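Local structure of alanyl-tRNA synthetase (Aquifex aeolicus, 3G98) at residues 39-44 / 99-104. The protein catalyses the attachment of alanine to its tRNA, its C-Ala domain, modelled here, bringing editing and aminoacylation together on one tRNA. Numbering follows the deposited sequence.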
ATOM      1  N   VAL A  39       4.131  -3.254   7.048  1.00 18.97           N
ATOM      2  CA  VAL A  39       3.051  -2.946   6.126  1.00 22.85           C
ATOM      3  C   VAL A  39       3.638  -1.957   5.124  1.00 24.39           C
ATOM      4  O   VAL A  39       4.196  -0.932   5.506  1.00 22.82           O
ATOM      5  CB  VAL A  39       1.824  -2.298   6.839  1.00 23.24           C
ATOM      6  CG1 VAL A  39       0.705  -2.017   5.832  1.00 22.73           C
ATOM      7  CG2 VAL A  39       1.306  -3.186   7.978  1.00 23.75           C
ATOM      8  N   VAL A  40       3.532  -2.270   3.841  1.00 18.02           N
ATOM      9  CA  VAL A  40       4.130  -1.426   2.807  1.00 15.66           C
ATOM     10  C   VAL A  40       3.027  -0.892   1.915  1.00 23.91           C
ATOM     11  O   VAL A  40       2.236  -1.665   1.366  1.00 23.65           O
ATOM     12  CB  VAL A  40       5.122  -2.232   1.948  1.00 16.88           C
ATOM     13  CG1 VAL A  40       5.752  -1.356   0.870  1.00 23.07           C
ATOM     14  CG2 VAL A  40       6.177  -2.895   2.831  1.00 17.52           C
ATOM     15  N   PHE A  41       2.952   0.429   1.787  1.00 18.72           N
ATOM     16  CA  PHE A  41       1.977   1.042   0.889  1.00 16.93           C
ATOM     17  C   PHE A  41       2.715   1.978  -0.037  1.00 19.70           C
ATOM     18  O   PHE A  41       3.077   3.090   0.340  1.00 21.92           O
ATOM     19  CB  PHE A  41       0.894   1.769   1.700  1.00 20.22           C
ATOM     20  CG  PHE A  41      -0.106   2.542   0.870  1.00 20.39           C
ATOM     21  CD1 PHE A  41      -0.614   2.027  -0.324  1.00 21.89           C
ATOM     22  CD2 PHE A  41      -0.564   3.780   1.307  1.00 24.09           C
ATOM     23  CE1 PHE A  41      -1.552   2.747  -1.071  1.00 25.29           C
ATOM     24  CE2 PHE A  41      -1.503   4.491   0.576  1.00 27.26           C
ATOM     25  CZ  PHE A  41      -1.990   3.974  -0.622  1.00 23.04           C
ATOM     26  N   ILE A  42       2.978   1.519  -1.253  1.00 17.50           N
ATOM     27  CA  ILE A  42       3.714   2.362  -2.184  1.00 17.79           C
ATOM     28  C   ILE A  42       2.920   2.538  -3.460  1.00 20.84           C
ATOM     29  O   ILE A  42       2.062   1.720  -3.801  1.00 23.06           O
ATOM     30  CB  ILE A  42       5.139   1.842  -2.489  1.00 18.12           C
ATOM     31  CG1 ILE A  42       5.090   0.440  -3.100  1.00 22.36           C
ATOM     32  CG2 ILE A  42       6.003   1.883  -1.224  1.00 21.66           C
ATOM     33  CD1 ILE A  42       6.464  -0.113  -3.490  1.00 23.36           C
ATOM     34  N   ALA A  43       3.207   3.624  -4.154  1.00 21.51           N
ATOM     35  CA  ALA A  43       2.437   3.976  -5.326  1.00 24.82           C
ATOM     36  C   ALA A  43       3.366   4.556  -6.378  1.00 24.96           C
ATOM     37  O   ALA A  43       4.483   4.994  -6.068  1.00 23.51           O
ATOM     38  CB  ALA A  43       1.364   4.974  -4.959  1.00 21.12           C
ATOM     39  N   SER A  44       2.894   4.552  -7.623  1.00 19.61           N
ATOM     40  CA  SER A  44       3.634   5.155  -8.722  1.00 17.62           C
ATOM     41  C   SER A  44       2.697   6.045  -9.507  1.00 19.39           C
ATOM     42  O   SER A  44       1.645   5.595  -9.973  1.00 22.60           O
ATOM     43  CB  SER A  44       4.194   4.088  -9.645  1.00 26.19           C
ATOM     44  OG  SER A  44       4.801   4.680 -10.788  1.00 26.86           O
ATOM     45  N   PRO A  99      -1.657  11.335  -0.220  1.00 20.87           N
ATOM     46  CA  PRO A  99      -1.564  11.683   1.202  1.00 22.06           C
ATOM     47  C   PRO A  99      -2.830  11.311   1.986  1.00 26.06           C
ATOM     48  O   PRO A  99      -2.745  10.838   3.124  1.00 22.80           O
ATOM     49  CB  PRO A  99      -1.356  13.201   1.178  1.00 24.03           C
ATOM     50  CG  PRO A  99      -0.740  13.478  -0.149  1.00 27.63           C
ATOM     51  CD  PRO A  99      -1.374  12.491  -1.091  1.00 23.44           C
ATOM     52  N   GLU A 100      -3.995  11.522   1.379  1.00 21.55           N
ATOM     53  CA  GLU A 100      -5.264  11.188   2.015  1.00 23.01           C
ATOM     54  C   GLU A 100      -5.424   9.664   2.164  1.00 25.77           C
ATOM     55  O   GLU A 100      -5.959   9.171   3.168  1.00 18.21           O
ATOM     56  CB  GLU A 100      -6.423  11.789   1.220  1.00 22.95           C
ATOM     57  CG  GLU A 100      -6.554  13.317   1.333  1.00 27.45           C
ATOM     58  CD  GLU A 100      -5.447  14.116   0.633  1.00 36.85           C
ATOM     59  OE1 GLU A 100      -4.772  13.597  -0.287  1.00 31.85           O
ATOM     60  OE2 GLU A 100      -5.251  15.290   1.012  1.00 44.17           O
ATOM     61  N   ALA A 101      -4.954   8.917   1.171  1.00 24.57           N
ATOM     62  CA  ALA A 101      -4.965   7.451   1.254  1.00 24.43           C
ATOM     63  C   ALA A 101      -4.062   6.961   2.390  1.00 23.26           C
ATOM     64  O   ALA A 101      -4.403   6.000   3.096  1.00 20.42           O
ATOM     65  CB  ALA A 101      -4.533   6.830  -0.082  1.00 20.78           C
ATOM     66  N   VAL A 102      -2.914   7.621   2.563  1.00 20.71           N
ATOM     67  CA  VAL A 102      -1.978   7.257   3.634  1.00 23.02           C
ATOM     68  C   VAL A 102      -2.607   7.520   4.996  1.00 20.64           C
ATOM     69  O   VAL A 102      -2.522   6.680   5.904  1.00 20.73           O
ATOM     70  CB  VAL A 102      -0.634   8.017   3.527  1.00 29.67           C
ATOM     71  CG1 VAL A 102       0.200   7.808   4.802  1.00 30.14           C
ATOM     72  CG2 VAL A 102       0.141   7.556   2.299  1.00 21.72           C
ATOM     73  N   LYS A 103      -3.248   8.677   5.134  1.00 18.37           N
ATOM     74  CA  LYS A 103      -3.939   9.005   6.380  1.00 22.37           C
ATOM     75  C   LYS A 103      -4.975   7.934   6.737  1.00 20.97           C
ATOM     76  O   LYS A 103      -5.017   7.461   7.880  1.00 21.63           O
ATOM     77  CB  LYS A 103      -4.586  10.389   6.277  1.00 28.26           C
ATOM     78  CG  LYS A 103      -5.163  10.926   7.576  1.00 34.86           C
ATOM     79  CD  LYS A 103      -5.675  12.358   7.390  1.00 40.42           C
ATOM     80  CE  LYS A 103      -7.000  12.373   6.621  1.00 64.24           C
ATOM     81  NZ  LYS A 103      -7.431  13.739   6.204  1.00 59.94           N
ATOM     82  N   LEU A 104      -5.790   7.543   5.757  1.00 22.24           N
ATOM     83  CA  LEU A 104      -6.778   6.477   5.940  1.00 23.33           C
ATOM     84  C   LEU A 104      -6.135   5.156   6.365  1.00 27.35           C
ATOM     85  O   LEU A 104      -6.628   4.488   7.267  1.00 20.88           O
ATOM     86  CB  LEU A 104      -7.606   6.261   4.661  1.00 20.61           C
ATOM     87  CG  LEU A 104      -8.643   5.120   4.701  1.00 27.36           C
ATOM     88  CD1 LEU A 104      -9.621   5.305   5.851  1.00 28.58           C
ATOM     89  CD2 LEU A 104      -9.408   5.010   3.396  1.00 28.59           C
TER
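A backbone hydrogen bond from K103 N to P99 O, 3.0 Å long, closes the helical turn that carries A101 and V102 up to the ring of F41. With L104 N bonded to E100 O one step on, the main chain on this side of the contact is tied up within helix 98-110. F41 is held from its own side too, its backbone hydrogen-bonded to H12 and G14 of strand 9-17. Its CG stands anti to the backbone N (chi1 175°), which sends the ring out from the sheet, edge first, toward the helix. A101 CB meets that edge close to the ring plane, 3.9 Å from F41 CZ. V102 comes in more obliquely: the branch beside its backbone N, CG2, lies 3.9 Å from F41 CE2, while its amide N sits in the plane off the edge. The two backbones stay well apart, with 7.9 Å between the CA atoms of F41 and V102, and the phenyl ring spans that gap. F98 brings a second ring against F41, V73 of helix 66-76 adds to the cluster, and F52 and I54 of strand 49-56 also touch it. Shortened to an alanine here, F41 would probably lose its reach to the helix, leaving A101 CB and V102 CG2 without the ring they pack on. On the opposite face of the mixed sheet V40 and I42 meet helix 21-31, so strand 38-46 is sandwiched between helices in this alpha and beta DHHA1 domain. The side chains that meet are all apolar and buried, so the contact joins strand and helix by fit and not by polar bonds.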